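Local coordinates for AxyAgu115A (Amphibacillus xylanus NBRC 15112, PDB 6NPS), which is a family GH115 alpha-glucuronidase, a glycoside hydrolase that probably releases glucuronic acid side groups from arabinoglucuronoxylan, at residues Y860-Y865 and T917-T922; D821-T826 and A940-V945; N815-L820 and P846-H851; D528-V533 and S956-N961. The protein carries 3 engineered substitutions. All blocks are in the same frame, centred on the assembly; numbering follows the deposited sequence.

Contact 1: Y860-Y865 and T917-T922; sequences YELEFY and TKTKIT
Glu861 bends at chi2 (-86°), and Lys920 on the facing strand bends at chi3 and chi4 (chi4 -64°); together these turns bring carboxylate and ammonium into reach of each other. The salt bridge runs from Lys920 NZ to Glu861 OE2 at 3.0 Å, with the nitrogen sitting above the carboxylate plane rather than within it. One pair along the same face, Lys918 runs beside Glu863 with both chains extended. Here the lysine's methylene does the touching, Lys918 CE lying 3.3 Å from Glu863 OE2, while NZ stays beyond salt-bridge range at 4.3 Å. The two segments are neighbouring antiparallel strands of the C-terminal domain, which belongs to the galactose-binding-like clan of beta-sandwiches. Tyr860 with Ile921, Leu862 with Thr919 and Phe864 with Thr917 are the hydrogen-bonded pairs, each closed by two backbone bonds; Leu862 N to Thr919 O, at 2.8 Å, is among the shortest. Glu861 and Glu863 bond by their backbones to strand 940-948 on the other edge of 858-866. The opposite face carries Tyr860, Leu862, Phe864, Thr917, Thr919 and Ile921, and its side chains meet across the strands through carbon atoms. Leu862 and Thr919 point the same way, with Leu862 CD2 3.8 Å from Thr919 CG2, and the same methyl reaches across to Ile921 CG2 at 4.0 Å. With OG1 of Thr917 anti to the backbone N (chi1 177°), CG2 is left to meet Phe864 CB, 3.7 Å away. Leu862, Phe864 and Ile921 all pack on Ile882 of strand 879-884.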
# COMPACT_ATOMS: atom_id res chain seq x y z
N TYR A 860 -20.20 -8.31 -26.27
CA TYR A 860 -20.00 -8.75 -24.90
C TYR A 860 -18.63 -9.39 -24.78
O TYR A 860 -18.10 -9.95 -25.75
CB TYR A 860 -21.11 -9.73 -24.46
CG TYR A 860 -22.40 -8.98 -24.16
CD1 TYR A 860 -23.19 -8.49 -25.20
CD2 TYR A 860 -22.80 -8.71 -22.85
CE1 TYR A 860 -24.36 -7.77 -24.94
CE2 TYR A 860 -23.98 -7.99 -22.58
CZ TYR A 860 -24.75 -7.53 -23.64
OH TYR A 860 -25.90 -6.80 -23.41
N GLU A 861 -18.08 -9.30 -23.58
CA GLU A 861 -16.91 -10.09 -23.22
C GLU A 861 -17.38 -11.42 -22.64
O GLU A 861 -18.26 -11.45 -21.78
CB GLU A 861 -16.01 -9.36 -22.22
CG GLU A 861 -15.33 -8.14 -22.81
CD GLU A 861 -14.01 -8.44 -23.52
OE1 GLU A 861 -13.80 -9.60 -23.95
OE2 GLU A 861 -13.18 -7.52 -23.66
N LEU A 862 -16.79 -12.50 -23.13
CA LEU A 862 -17.05 -13.85 -22.65
C LEU A 862 -15.74 -14.34 -22.04
O LEU A 862 -14.74 -14.50 -22.74
CB LEU A 862 -17.52 -14.75 -23.80
CG LEU A 862 -17.66 -16.24 -23.56
CD1 LEU A 862 -18.87 -16.52 -22.72
CD2 LEU A 862 -17.79 -16.97 -24.91
N GLU A 863 -15.75 -14.55 -20.74
CA GLU A 863 -14.57 -14.91 -19.99
C GLU A 863 -14.74 -16.31 -19.42
O GLU A 863 -15.75 -16.61 -18.79
CB GLU A 863 -14.33 -13.90 -18.88
CG GLU A 863 -13.15 -14.24 -17.97
CD GLU A 863 -12.86 -13.15 -16.94
OE1 GLU A 863 -13.83 -12.50 -16.46
OE2 GLU A 863 -11.67 -12.91 -16.64
N PHE A 864 -13.76 -17.16 -19.66
CA PHE A 864 -13.74 -18.50 -19.11
C PHE A 864 -12.80 -18.53 -17.91
O PHE A 864 -11.71 -17.97 -17.96
CB PHE A 864 -13.25 -19.53 -20.13
CG PHE A 864 -14.17 -19.76 -21.26
CD1 PHE A 864 -15.50 -19.37 -21.20
CD2 PHE A 864 -13.71 -20.42 -22.40
CE1 PHE A 864 -16.35 -19.60 -22.27
CE2 PHE A 864 -14.56 -20.67 -23.47
CZ PHE A 864 -15.87 -20.25 -23.41
N TYR A 865 -13.21 -19.24 -16.88
CA TYR A 865 -12.32 -19.61 -15.79
C TYR A 865 -11.99 -21.09 -15.99
O TYR A 865 -12.89 -21.93 -15.98
CB TYR A 865 -12.99 -19.39 -14.44
CG TYR A 865 -13.09 -17.92 -14.03
CD1 TYR A 865 -13.86 -17.02 -14.76
CD2 TYR A 865 -12.43 -17.45 -12.89
CE1 TYR A 865 -13.98 -15.67 -14.37
CE2 TYR A 865 -12.53 -16.13 -12.50
CZ TYR A 865 -13.31 -15.25 -13.23
OH TYR A 865 -13.40 -13.93 -12.85
N THR A 917 -9.42 -16.61 -19.63
CA THR A 917 -9.26 -16.20 -21.02
C THR A 917 -10.53 -15.45 -21.42
O THR A 917 -11.62 -15.74 -20.91
CB THR A 917 -8.99 -17.43 -21.92
OG1 THR A 917 -8.90 -17.04 -23.30
CG2 THR A 917 -10.10 -18.45 -21.76
N LYS A 918 -10.38 -14.46 -22.31
CA LYS A 918 -11.48 -13.59 -22.73
C LYS A 918 -11.56 -13.53 -24.25
O LYS A 918 -10.53 -13.48 -24.93
CB LYS A 918 -11.33 -12.15 -22.21
CG LYS A 918 -11.55 -12.01 -20.74
CD LYS A 918 -11.43 -10.56 -20.30
CE LYS A 918 -11.09 -10.47 -18.81
NZ LYS A 918 -10.83 -9.08 -18.36
N THR A 919 -12.79 -13.50 -24.76
CA THR A 919 -13.08 -13.37 -26.17
C THR A 919 -14.31 -12.48 -26.31
O THR A 919 -15.15 -12.44 -25.42
CB THR A 919 -13.30 -14.77 -26.81
OG1 THR A 919 -13.45 -14.65 -28.23
CG2 THR A 919 -14.54 -15.43 -26.25
N LYS A 920 -14.41 -11.74 -27.41
CA LYS A 920 -15.58 -10.91 -27.65
C LYS A 920 -16.61 -11.68 -28.48
O LYS A 920 -16.25 -12.41 -29.40
CB LYS A 920 -15.20 -9.60 -28.34
CG LYS A 920 -14.35 -8.66 -27.49
CD LYS A 920 -14.24 -7.29 -28.15
CE LYS A 920 -12.91 -6.60 -27.85
NZ LYS A 920 -12.72 -6.28 -26.40
N ILE A 921 -17.89 -11.52 -28.14
CA ILE A 921 -18.99 -12.15 -28.87
C ILE A 921 -20.06 -11.09 -29.12
O ILE A 921 -20.13 -10.07 -28.43
CB ILE A 921 -19.57 -13.36 -28.11
CG1 ILE A 921 -20.14 -12.92 -26.75
CG2 ILE A 921 -18.48 -14.47 -27.91
CD1 ILE A 921 -21.00 -13.97 -25.99
N THR A 922 -20.88 -11.31 -30.13
CA THR A 922 -22.01 -10.43 -30.38
C THR A 922 -23.29 -11.14 -29.97
O THR A 922 -23.53 -12.28 -30.39
CB THR A 922 -22.07 -9.98 -31.84
OG1 THR A 922 -20.76 -9.53 -32.25
CG2 THR A 922 -23.10 -8.83 -32.04

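Contact 2: D821-T826 and A940-V945; sequences DGYGKT and ALEKIV
Gly824 and Glu942 bring the two backbones no closer than 6.7 Å between CA atoms, so a side chain makes the connection between loop 821-826 and strand 940-945. That side chain comes from a classic beta bulge: Glu942 and Lys943 both face Tyr865 of strand 858-866, in the beta-sandwich of the C-terminal domain. Extended beyond CG, Glu942 sets its carboxylate against Gly824 and Lys825. Lys825 N donates to Glu942 OE1 at 2.9 Å in a nearly linear bond (173°), approaching from above the carboxylate plane, 44° out of it. Gly824 lies against the same group, its CA 3.4 Å from Glu942 OE1. The Lys825 side chain passes the glutamate at about a right angle and carries its ammonium off to Asn912 O, while Tyr823 presents its ring edge to Glu942 OE2 and sends its hydroxyl to Glu433. Lys515 of helix 500-519 collects the carbonyl oxygens of Gly822, Gly824 and Thr826, so the loop is held between the sandwich and the helical region. Thr826 also bonds through OG1 to Glu797. A water adds a second bond to the oxygen that Lys825 N uses: it donates to Glu942 OE1 at 2.9 Å and lies 3.1 Å from Thr826 OG1.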
# COMPACT_ATOMS: atom_id res chain seq x y z
N ASP A 821 -17.51 -33.46 -9.87
CA ASP A 821 -18.03 -32.91 -8.62
C ASP A 821 -16.89 -32.37 -7.77
O ASP A 821 -15.83 -33.00 -7.67
CB ASP A 821 -18.77 -33.97 -7.82
CG ASP A 821 -19.95 -34.58 -8.58
OD1 ASP A 821 -20.46 -33.94 -9.53
OD2 ASP A 821 -20.37 -35.71 -8.22
N GLY A 822 -17.10 -31.19 -7.19
CA GLY A 822 -16.12 -30.61 -6.27
C GLY A 822 -14.81 -30.18 -6.89
O GLY A 822 -13.91 -29.76 -6.16
N TYR A 823 -14.69 -30.23 -8.20
CA TYR A 823 -13.42 -29.91 -8.84
C TYR A 823 -13.20 -28.39 -8.84
O TYR A 823 -14.15 -27.60 -8.81
CB TYR A 823 -13.42 -30.47 -10.27
CG TYR A 823 -12.07 -30.49 -10.93
CD1 TYR A 823 -11.60 -29.36 -11.56
CD2 TYR A 823 -11.26 -31.64 -10.93
CE1 TYR A 823 -10.40 -29.35 -12.16
CE2 TYR A 823 -10.02 -31.62 -11.55
CZ TYR A 823 -9.60 -30.47 -12.16
OH TYR A 823 -8.38 -30.38 -12.79
N GLY A 824 -11.92 -27.99 -8.79
CA GLY A 824 -11.59 -26.59 -9.02
C GLY A 824 -11.75 -25.68 -7.81
O GLY A 824 -11.83 -26.11 -6.65
N LYS A 825 -11.82 -24.37 -8.10
CA LYS A 825 -11.81 -23.37 -7.04
C LYS A 825 -13.19 -23.19 -6.44
O LYS A 825 -13.30 -22.83 -5.26
CB LYS A 825 -11.30 -22.03 -7.58
CG LYS A 825 -9.80 -22.11 -7.91
CD LYS A 825 -9.27 -20.76 -8.41
CE LYS A 825 -8.98 -19.78 -7.27
NZ LYS A 825 -8.30 -18.52 -7.83
N THR A 826 -14.24 -23.43 -7.23
CA THR A 826 -15.59 -23.19 -6.74
C THR A 826 -16.43 -24.46 -6.88
O THR A 826 -16.03 -25.52 -6.39
CB THR A 826 -16.20 -21.95 -7.44
OG1 THR A 826 -16.26 -22.13 -8.86
CG2 THR A 826 -15.34 -20.67 -7.15
N ALA A 940 -10.76 -27.90 -18.99
CA ALA A 940 -11.63 -28.13 -17.85
C ALA A 940 -12.18 -26.78 -17.41
O ALA A 940 -11.43 -25.90 -16.96
CB ALA A 940 -10.89 -28.82 -16.71
N LEU A 941 -13.50 -26.61 -17.56
CA LEU A 941 -14.12 -25.30 -17.46
C LEU A 941 -14.89 -25.22 -16.15
O LEU A 941 -15.75 -26.07 -15.88
CB LEU A 941 -15.05 -25.07 -18.65
CG LEU A 941 -15.88 -23.79 -18.66
CD1 LEU A 941 -15.05 -22.51 -18.86
CD2 LEU A 941 -16.88 -23.91 -19.81
N GLU A 942 -14.61 -24.18 -15.37
CA GLU A 942 -15.20 -24.01 -14.05
C GLU A 942 -16.30 -22.95 -14.02
O GLU A 942 -17.30 -23.16 -13.34
CB GLU A 942 -14.13 -23.64 -13.01
CG GLU A 942 -13.11 -24.79 -12.83
CD GLU A 942 -11.91 -24.50 -11.90
OE1 GLU A 942 -12.04 -23.74 -10.90
OE2 GLU A 942 -10.82 -25.07 -12.17
N LYS A 943 -16.12 -21.83 -14.71
CA LYS A 943 -17.05 -20.71 -14.60
C LYS A 943 -16.98 -19.92 -15.89
O LYS A 943 -15.93 -19.86 -16.54
CB LYS A 943 -16.72 -19.81 -13.37
CG LYS A 943 -17.74 -18.66 -13.12
CD LYS A 943 -17.25 -17.68 -12.05
CE LYS A 943 -17.28 -18.29 -10.69
NZ LYS A 943 -17.03 -17.24 -9.69
N ILE A 944 -18.11 -19.33 -16.28
CA ILE A 944 -18.21 -18.43 -17.42
C ILE A 944 -18.77 -17.11 -16.91
O ILE A 944 -19.79 -17.10 -16.20
CB ILE A 944 -19.14 -19.00 -18.51
CG1 ILE A 944 -18.75 -20.44 -18.86
CG2 ILE A 944 -19.16 -18.08 -19.71
CD1 ILE A 944 -19.84 -21.20 -19.63
N VAL A 945 -18.17 -16.00 -17.31
CA VAL A 945 -18.67 -14.68 -16.97
C VAL A 945 -18.89 -13.90 -18.26
O VAL A 945 -18.03 -13.92 -19.14
CB VAL A 945 -17.68 -13.94 -16.04
CG1 VAL A 945 -18.21 -12.56 -15.71
CG2 VAL A 945 -17.45 -14.78 -14.77
O HOH W 1 -13.75 -21.39 -10.50

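Contact 3: N815-L820 and P846-H851; sequences NRFEVL and PFVEYH
Phe817 and Val848 meet at about a right angle, the valine lying over one face of the phenyl ring with its CG2. Their strands, 814-821 and 847-854, both pair antiparallel with strand 803-808 in the beta-sandwich of the C-terminal domain; they meet here without pairing directly, through side chains, backbone atoms and a water. The other valine branch, CG1, is set anti to its own carbonyl carbon (chi1 -72°), which places it above the rim where the ring joins CB, 3.7 Å from Phe817 CB. The ring's edge faces the backbone where the second strand begins: Phe817 CE2 is 3.4 Å from Pro846 O and 3.8 Å from Phe847 CA, both close to the ring plane. Pro846 in turn packs alongside the first strand, its CB 3.4 Å from Asn815 O and 3.8 Å from Arg816 CA. Ala934 of strand 926-934 also touches Phe817, and Ile830 touches Val848, so the pair belongs to the buried interior. A water at the Phe817 ring edge accepts from Phe817 N at 2.9 Å and lies 3.2 Å from Phe847 O, one of several acceptors within its reach.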
# COMPACT_ATOMS: atom_id res chain seq x y z
N ASN A 815 -18.86 -39.71 -26.55
CA ASN A 815 -18.01 -38.56 -26.23
C ASN A 815 -18.91 -37.47 -25.66
O ASN A 815 -19.85 -37.02 -26.33
CB ASN A 815 -17.25 -38.05 -27.46
CG ASN A 815 -16.64 -39.18 -28.29
OD1 ASN A 815 -15.81 -39.95 -27.81
ND2 ASN A 815 -17.09 -39.30 -29.53
N ARG A 816 -18.61 -37.03 -24.45
CA ARG A 816 -19.55 -36.17 -23.75
C ARG A 816 -18.81 -35.34 -22.72
O ARG A 816 -17.78 -35.76 -22.19
CB ARG A 816 -20.64 -37.00 -23.05
CG ARG A 816 -20.13 -37.78 -21.83
CD ARG A 816 -19.27 -39.02 -22.22
NE ARG A 816 -18.80 -39.72 -21.03
CZ ARG A 816 -17.89 -40.69 -21.02
NH1 ARG A 816 -17.31 -41.07 -22.14
NH2 ARG A 816 -17.54 -41.25 -19.86
N PHE A 817 -19.36 -34.17 -22.41
CA PHE A 817 -18.94 -33.46 -21.22
C PHE A 817 -19.44 -34.15 -19.96
O PHE A 817 -20.59 -34.59 -19.89
CB PHE A 817 -19.41 -32.01 -21.24
CG PHE A 817 -18.53 -31.11 -22.06
CD1 PHE A 817 -17.40 -30.57 -21.51
CD2 PHE A 817 -18.85 -30.83 -23.40
CE1 PHE A 817 -16.55 -29.75 -22.27
CE2 PHE A 817 -18.07 -30.02 -24.14
CZ PHE A 817 -16.90 -29.46 -23.58
N GLU A 818 -18.58 -34.26 -18.97
CA GLU A 818 -18.94 -34.80 -17.67
C GLU A 818 -18.73 -33.73 -16.60
O GLU A 818 -17.76 -32.95 -16.68
CB GLU A 818 -18.06 -36.02 -17.33
CG GLU A 818 -18.26 -37.21 -18.23
CD GLU A 818 -19.35 -38.14 -17.73
OE1 GLU A 818 -20.03 -37.79 -16.74
OE2 GLU A 818 -19.54 -39.22 -18.33
N VAL A 819 -19.56 -33.75 -15.56
CA VAL A 819 -19.36 -32.85 -14.42
C VAL A 819 -18.45 -33.57 -13.44
O VAL A 819 -18.75 -34.69 -13.01
CB VAL A 819 -20.68 -32.48 -13.74
CG1 VAL A 819 -20.42 -31.54 -12.50
CG2 VAL A 819 -21.67 -31.82 -14.75
N LEU A 820 -17.33 -32.92 -13.09
CA LEU A 820 -16.42 -33.38 -12.05
C LEU A 820 -16.84 -32.70 -10.75
O LEU A 820 -16.57 -31.52 -10.55
CB LEU A 820 -14.98 -33.04 -12.42
CG LEU A 820 -14.44 -33.71 -13.69
CD1 LEU A 820 -13.00 -33.21 -14.07
CD2 LEU A 820 -14.40 -35.18 -13.46
N PRO A 846 -18.26 -33.11 -28.71
CA PRO A 846 -19.46 -32.85 -27.91
C PRO A 846 -19.53 -31.39 -27.48
O PRO A 846 -18.54 -30.66 -27.49
CB PRO A 846 -19.26 -33.74 -26.68
CG PRO A 846 -17.75 -33.65 -26.45
CD PRO A 846 -17.16 -33.66 -27.90
N PHE A 847 -20.73 -30.98 -27.05
CA PHE A 847 -20.91 -29.61 -26.58
C PHE A 847 -21.84 -29.56 -25.38
O PHE A 847 -22.58 -30.51 -25.08
CB PHE A 847 -21.38 -28.66 -27.71
CG PHE A 847 -22.76 -28.91 -28.26
CD1 PHE A 847 -23.88 -28.41 -27.61
CD2 PHE A 847 -22.95 -29.56 -29.48
CE1 PHE A 847 -25.14 -28.59 -28.11
CE2 PHE A 847 -24.22 -29.74 -30.00
CZ PHE A 847 -25.32 -29.25 -29.31
N VAL A 848 -21.75 -28.44 -24.66
CA VAL A 848 -22.74 -28.04 -23.66
C VAL A 848 -23.31 -26.72 -24.14
O VAL A 848 -22.64 -25.95 -24.83
CB VAL A 848 -22.17 -27.91 -22.23
CG1 VAL A 848 -21.88 -29.31 -21.66
CG2 VAL A 848 -20.92 -27.03 -22.20
N GLU A 849 -24.56 -26.46 -23.77
CA GLU A 849 -25.26 -25.28 -24.24
C GLU A 849 -25.83 -24.51 -23.06
O GLU A 849 -26.54 -25.08 -22.23
CB GLU A 849 -26.36 -25.68 -25.22
CG GLU A 849 -27.21 -24.55 -25.80
CD GLU A 849 -28.24 -25.08 -26.81
OE1 GLU A 849 -27.83 -25.59 -27.88
OE2 GLU A 849 -29.46 -25.02 -26.52
N TYR A 850 -25.52 -23.22 -23.00
CA TYR A 850 -25.99 -22.30 -21.97
C TYR A 850 -26.98 -21.33 -22.58
O TYR A 850 -26.83 -20.92 -23.73
CB TYR A 850 -24.81 -21.54 -21.36
CG TYR A 850 -23.76 -22.44 -20.78
CD1 TYR A 850 -23.78 -22.76 -19.44
CD2 TYR A 850 -22.75 -22.97 -21.58
CE1 TYR A 850 -22.84 -23.59 -18.90
CE2 TYR A 850 -21.81 -23.80 -21.04
CZ TYR A 850 -21.87 -24.12 -19.71
OH TYR A 850 -20.94 -24.96 -19.16
N HIS A 851 -28.03 -21.00 -21.82
CA HIS A 851 -29.04 -20.05 -22.27
C HIS A 851 -28.93 -18.81 -21.42
O HIS A 851 -28.81 -18.92 -20.19
CB HIS A 851 -30.47 -20.65 -22.18
CG HIS A 851 -30.73 -21.73 -23.17
ND1 HIS A 851 -31.87 -22.51 -23.15
CD2 HIS A 851 -29.99 -22.18 -24.22
CE1 HIS A 851 -31.83 -23.38 -24.15
NE2 HIS A 851 -30.70 -23.20 -24.81
O HOH W 2 -21.80 -33.35 -23.82

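Contact 4: D528-V533 and S956-N961; sequences DVYHPV and SYLGPN
Val529 CG1 sits over the centre of one face of the Tyr957 ring, a CH-pi contact 3.7 Å from the centroid and 14° off the normal. Tyr957 in turn directs an edge at the face of Tyr530. In this edge-to-face pair the planes are inclined at 55° and the centroids are 4.8 Å apart; Tyr957 CD2 is the leading atom, 3.6 Å from Tyr530 CZ and displaced toward the rim of the ring it meets. Tyr957 reaches this place with its CG anti to the backbone N, side by side with Val529, and its CB rests 3.4 Å from Val529 O. Leu958 adds a looser touch, CG to Tyr530 CE2 at 4.3 Å. Further along, His531 CB meets Ser956 CA at the same distance. The contact joins two loops. Segment 956-961 is part of the tail that follows the last strand of the C-terminal beta-sandwich, and 528-533 lies between helices 500-519 and 537-558. Tyr530 also touches Leu541 of helix 537-558 and Leu586 of helix 564-596, and the Tyr957 hydroxyl bonds to Asn519 O and Arg520 NH1. Between the two segments the contact is apolar and aromatic, and the polar tie comes from a third party. Glu537, at the start of its helix, takes His531 N and Tyr957 N on OE2 and Leu958 N on OE1, so a single carboxylate binds the backbones of both loops beside the tyrosine pair, probably helping to hold them in place.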
# COMPACT_ATOMS: atom_id res chain seq x y z
N ASP A 528 -4.83 -9.96 0.98
CA ASP A 528 -5.40 -9.46 -0.27
C ASP A 528 -5.27 -10.45 -1.43
O ASP A 528 -5.42 -10.06 -2.59
CB ASP A 528 -4.77 -8.11 -0.66
CG ASP A 528 -5.10 -6.99 0.34
OD1 ASP A 528 -6.19 -7.03 0.95
OD2 ASP A 528 -4.27 -6.07 0.51
N VAL A 529 -5.01 -11.72 -1.18
CA VAL A 529 -5.25 -12.71 -2.22
C VAL A 529 -6.74 -12.80 -2.49
O VAL A 529 -7.22 -12.57 -3.60
CB VAL A 529 -4.64 -14.07 -1.82
CG1 VAL A 529 -5.07 -15.17 -2.78
CG2 VAL A 529 -3.05 -13.91 -1.76
N TYR A 530 -7.51 -13.08 -1.44
CA TYR A 530 -8.95 -12.92 -1.47
C TYR A 530 -9.31 -11.46 -1.20
O TYR A 530 -8.64 -10.78 -0.42
CB TYR A 530 -9.61 -13.79 -0.40
CG TYR A 530 -9.51 -15.27 -0.65
CD1 TYR A 530 -8.33 -15.97 -0.39
CD2 TYR A 530 -10.62 -15.99 -1.15
CE1 TYR A 530 -8.22 -17.33 -0.64
CE2 TYR A 530 -10.55 -17.35 -1.39
CZ TYR A 530 -9.34 -18.01 -1.12
OH TYR A 530 -9.22 -19.36 -1.35
N HIS A 531 -10.36 -10.97 -1.84
CA HIS A 531 -10.69 -9.58 -1.62
C HIS A 531 -11.32 -9.43 -0.24
O HIS A 531 -12.11 -10.28 0.17
CB HIS A 531 -11.65 -9.06 -2.69
CG HIS A 531 -11.68 -7.57 -2.76
ND1 HIS A 531 -12.51 -6.82 -1.95
CD2 HIS A 531 -10.93 -6.68 -3.45
CE1 HIS A 531 -12.29 -5.53 -2.17
NE2 HIS A 531 -11.34 -5.42 -3.08
N PRO A 532 -10.99 -8.38 0.50
CA PRO A 532 -11.53 -8.23 1.86
C PRO A 532 -13.06 -8.13 1.90
O PRO A 532 -13.65 -8.56 2.90
CB PRO A 532 -10.90 -6.92 2.37
CG PRO A 532 -9.79 -6.68 1.50
CD PRO A 532 -10.08 -7.29 0.15
N VAL A 533 -13.73 -7.58 0.87
CA VAL A 533 -15.19 -7.41 0.92
C VAL A 533 -15.95 -7.96 -0.30
O VAL A 533 -17.08 -8.43 -0.15
CB VAL A 533 -15.59 -5.92 1.13
CG1 VAL A 533 -15.14 -5.38 2.50
CG2 VAL A 533 -15.10 -4.99 -0.00
N SER A 956 -11.77 -9.87 -7.61
CA SER A 956 -11.90 -10.89 -6.57
C SER A 956 -10.98 -12.05 -6.94
O SER A 956 -10.49 -12.13 -8.07
CB SER A 956 -13.34 -11.37 -6.45
OG SER A 956 -13.73 -12.03 -7.63
N TYR A 957 -10.74 -12.94 -5.97
CA TYR A 957 -9.94 -14.13 -6.25
C TYR A 957 -10.73 -15.17 -7.02
O TYR A 957 -10.19 -15.77 -7.95
CB TYR A 957 -9.45 -14.75 -4.95
CG TYR A 957 -8.34 -15.80 -5.13
CD1 TYR A 957 -7.20 -15.52 -5.85
CD2 TYR A 957 -8.44 -17.03 -4.50
CE1 TYR A 957 -6.13 -16.48 -5.97
CE2 TYR A 957 -7.38 -18.02 -4.61
CZ TYR A 957 -6.25 -17.72 -5.34
OH TYR A 957 -5.21 -18.68 -5.43
N LEU A 958 -11.98 -15.40 -6.65
CA LEU A 958 -12.79 -16.47 -7.21
C LEU A 958 -13.64 -16.06 -8.40
O LEU A 958 -14.30 -16.92 -8.99
CB LEU A 958 -13.71 -17.06 -6.14
CG LEU A 958 -13.03 -17.56 -4.87
CD1 LEU A 958 -14.16 -18.01 -3.96
CD2 LEU A 958 -12.11 -18.76 -5.18
N GLY A 959 -13.69 -14.78 -8.75
CA GLY A 959 -14.64 -14.31 -9.73
C GLY A 959 -15.98 -14.04 -9.07
O GLY A 959 -16.20 -14.40 -7.91
N PRO A 960 -16.90 -13.40 -9.81
CA PRO A 960 -18.20 -13.03 -9.24
C PRO A 960 -19.01 -14.27 -8.94
O PRO A 960 -18.94 -15.24 -9.67
CB PRO A 960 -18.88 -12.21 -10.35
CG PRO A 960 -17.85 -12.04 -11.42
CD PRO A 960 -16.82 -13.06 -11.24
N ASN A 961 -19.78 -14.22 -7.86
CA ASN A 961 -20.56 -15.42 -7.58
C ASN A 961 -21.67 -15.58 -8.62
O ASN A 961 -22.00 -14.65 -9.35
CB ASN A 961 -21.10 -15.37 -6.16
CG ASN A 961 -21.88 -14.14 -5.89
OD1 ASN A 961 -21.32 -13.05 -5.77
ND2 ASN A 961 -23.21 -14.28 -5.80

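Overall arrangement
From the N terminus, contact 4 opens first, at 528-533 in the helical region, and closes last, at 956-961, so the other three are nested in its loop. Contact 3 opens at 815-820; before it closes at 846-851, contact 2 opens at 821-826, and these two cross. Contact 1, 860-865 with 917-922, follows contact 3 in series and lies inside the loop that contact 2 closes at 940-945. Contacts 1 and 2 share neighbouring strands of the sandwich, while Ile944 packs on Tyr850 to join contacts 2 and 3. Lys943 bonds to the carbonyl oxygens of Leu958 and Pro960, tying contact 2 to contact 4 and the sandwich to its tail.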